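Probable adenylyl-sulfate kinase (Synechocystis sp., PDB 5CB8) catalyses the ATP-dependent 3'-phosphorylation of adenosine 5'-phosphosulfate to 3'-phosphoadenylyl sulfate, which is activated sulfate. Local coordinates at residues B[26-31]-B[187-192]. Residues are numbered along the deposited sequence; the frame is centred on the assembly and turned at random.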
loop_
_atom_site.group_PDB
_atom_site.type_symbol
_atom_site.label_atom_id
_atom_site.label_comp_id
_atom_site.label_asym_id
_atom_site.label_seq_id
_atom_site.Cartn_x
_atom_site.Cartn_y
_atom_site.Cartn_z
ATOM N N VAL B 26 -1.800 -11.342 -10.016
ATOM C CA VAL B 26 -3.213 -11.583 -9.771
ATOM C C VAL B 26 -3.541 -11.359 -8.298
ATOM O O VAL B 26 -2.749 -11.698 -7.411
ATOM C CB VAL B 26 -3.635 -13.020 -10.246
ATOM C CG1 VAL B 26 -2.835 -14.092 -9.528
ATOM C CG2 VAL B 26 -5.132 -13.243 -10.060
ATOM N N THR B 27 -4.689 -10.746 -8.036
ATOM C CA THR B 27 -5.190 -10.634 -6.670
ATOM C C THR B 27 -6.209 -11.738 -6.421
ATOM O O THR B 27 -7.221 -11.830 -7.121
ATOM C CB THR B 27 -5.838 -9.269 -6.430
ATOM O OG1 THR B 27 -4.814 -8.261 -6.448
ATOM C CG2 THR B 27 -6.559 -9.234 -5.082
ATOM N N ILE B 28 -5.922 -12.590 -5.443
ATOM C CA ILE B 28 -6.843 -13.651 -5.047
ATOM C C ILE B 28 -7.561 -13.160 -3.794
ATOM O O ILE B 28 -6.936 -13.009 -2.739
ATOM C CB ILE B 28 -6.079 -14.962 -4.769
ATOM C CG1 ILE B 28 -5.242 -15.351 -5.998
ATOM C CG2 ILE B 28 -7.046 -16.092 -4.380
ATOM C CD1 ILE B 28 -4.241 -16.452 -5.724
ATOM N N TRP B 29 -8.865 -12.897 -3.915
ATOM C CA TRP B 29 -9.599 -12.139 -2.902
ATOM C C TRP B 29 -10.597 -13.008 -2.139
ATOM O O TRP B 29 -11.656 -13.362 -2.668
ATOM C CB TRP B 29 -10.345 -10.962 -3.554
ATOM C CG TRP B 29 -10.928 -9.992 -2.562
ATOM C CD1 TRP B 29 -12.049 -10.169 -1.797
ATOM C CD2 TRP B 29 -10.415 -8.694 -2.223
ATOM N NE1 TRP B 29 -12.263 -9.063 -1.005
ATOM C CE2 TRP B 29 -11.272 -8.146 -1.248
ATOM C CE3 TRP B 29 -9.307 -7.948 -2.654
ATOM C CZ2 TRP B 29 -11.056 -6.886 -0.687
ATOM C CZ3 TRP B 29 -9.098 -6.692 -2.102
ATOM C CH2 TRP B 29 -9.971 -6.171 -1.131
ATOM N N LEU B 30 -10.259 -13.343 -0.894
ATOM C CA LEU B 30 -11.126 -14.188 -0.078
ATOM C C LEU B 30 -12.078 -13.329 0.762
ATOM O O LEU B 30 -11.645 -12.518 1.590
ATOM C CB LEU B 30 -10.297 -15.112 0.824
ATOM C CG LEU B 30 -9.805 -16.408 0.162
ATOM C CD1 LEU B 30 -8.872 -16.123 -0.996
ATOM C CD2 LEU B 30 -9.109 -17.326 1.161
ATOM N N THR B 31 -13.376 -13.509 0.529
ATOM C CA THR B 31 -14.405 -12.787 1.255
ATOM C C THR B 31 -15.290 -13.795 1.996
ATOM O O THR B 31 -15.453 -14.923 1.544
ATOM C CB THR B 31 -15.256 -11.931 0.278
ATOM O OG1 THR B 31 -16.297 -11.258 0.990
ATOM C CG2 THR B 31 -15.872 -12.798 -0.815
ATOM N N GLN B 187 -6.531 -24.752 -8.895
ATOM C CA GLN B 187 -6.928 -25.206 -10.223
ATOM C C GLN B 187 -7.452 -24.043 -11.059
ATOM O O GLN B 187 -7.237 -23.991 -12.273
ATOM C CB GLN B 187 -7.979 -26.322 -10.134
ATOM C CG GLN B 187 -8.279 -26.973 -11.474
ATOM C CD GLN B 187 -7.049 -27.606 -12.092
ATOM O OE1 GLN B 187 -6.328 -28.361 -11.435
ATOM N NE2 GLN B 187 -6.794 -27.294 -13.359
ATOM N N LYS B 188 -8.136 -23.108 -10.408
ATOM C CA LYS B 188 -8.643 -21.929 -11.104
ATOM C C LYS B 188 -7.474 -21.074 -11.596
ATOM O O LYS B 188 -7.493 -20.549 -12.720
ATOM C CB LYS B 188 -9.559 -21.117 -10.184
ATOM C CG LYS B 188 -10.166 -19.878 -10.842
ATOM C CD LYS B 188 -11.022 -20.244 -12.060
ATOM C CE LYS B 188 -12.286 -20.985 -11.655
ATOM N NZ LYS B 188 -13.185 -21.286 -12.816
ATOM N N LEU B 189 -6.454 -20.939 -10.752
ATOM C CA LEU B 189 -5.233 -20.228 -11.138
ATOM C C LEU B 189 -4.543 -20.897 -12.329
ATOM O O LEU B 189 -3.983 -20.221 -13.202
ATOM C CB LEU B 189 -4.267 -20.163 -9.960
ATOM C CG LEU B 189 -4.644 -19.257 -8.794
ATOM C CD1 LEU B 189 -3.680 -19.495 -7.643
ATOM C CD2 LEU B 189 -4.629 -17.795 -9.223
ATOM N N VAL B 190 -4.577 -22.227 -12.362
ATOM C CA VAL B 190 -4.005 -22.960 -13.486
ATOM C C VAL B 190 -4.832 -22.760 -14.748
ATOM O O VAL B 190 -4.283 -22.465 -15.823
ATOM C CB VAL B 190 -3.882 -24.467 -13.184
ATOM C CG1 VAL B 190 -3.562 -25.244 -14.458
ATOM C CG2 VAL B 190 -2.811 -24.710 -12.133
ATOM N N ASP B 191 -6.151 -22.925 -14.622
ATOM C CA ASP B 191 -7.042 -22.820 -15.776
ATOM C C ASP B 191 -6.899 -21.470 -16.459
ATOM O O ASP B 191 -6.866 -21.388 -17.683
ATOM C CB ASP B 191 -8.505 -23.018 -15.367
ATOM C CG ASP B 191 -8.796 -24.422 -14.881
ATOM O OD1 ASP B 191 -7.949 -25.320 -15.094
ATOM O OD2 ASP B 191 -9.883 -24.626 -14.289
ATOM N N LEU B 192 -6.816 -20.415 -15.651
ATOM C CA LEU B 192 -6.707 -19.053 -16.155
ATOM C C LEU B 192 -5.256 -18.669 -16.427
ATOM O O LEU B 192 -4.962 -17.508 -16.725
ATOM C CB LEU B 192 -7.321 -18.071 -15.163
ATOM C CG LEU B 192 -8.797 -18.285 -14.851
ATOM C CD1 LEU B 192 -9.240 -17.302 -13.792
ATOM C CD2 LEU B 192 -9.621 -18.117 -16.105
#
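Leu189 meets Ile28 and Val26 with the two methyls at the end of its side chain. The contact is purely apolar. Ile28 and Leu189 reach toward each other tip to tip. Ile28 CD1 lies 3.6 Å from Leu189 CD1 and 3.8 Å from Leu189 CD2, so the one methyl touches both branches of the leucine fork. Leu189 CD2 also comes within 4.1 Å of Ile28 CG1. Ile28 has CG1 anti to its carbonyl carbon (chi1 -56°), and its chain runs out extended from there (chi2 168°). This carries CD1 off the strand to the leucine.

Val26 meets the same leucine at a slant. Its CG1 stands 4.1 Å from Leu189 CD2, a looser touch than that of the isoleucine. Leu189 CD2 thus touches both strand residues, while Leu189 CD1 meets Ile28. Val26 and Ile28 are two apart on strand 26-31, so both face the helix. The intervening Thr27 points to the other side of the sheet, where its hydroxyl is hydrogen-bonded to that of Thr94.

The backbones stay well apart, with the CA atoms of Val26 and Leu189 9.0 Å from each other. All three touching residues are buried. On the solvent side of the helix, Gln187 NE2 donates a hydrogen bond to Asp191 OD1 (2.9 Å), one turn on.

Strand 26-31 is the central strand of the parallel sheet and leads into the P-loop, the probable ATP site. The contact joins the start of this strand to the last turn of the C-terminal helix 178-191. It is core packing on one face of the sheet, consistent with the alpha/beta fold of P-loop kinases. Around it, Leu189 also packs on Leu123 of strand 122-127 and on Ile195, and Ile28 on Ile99 and Leu101 of strand 99-103.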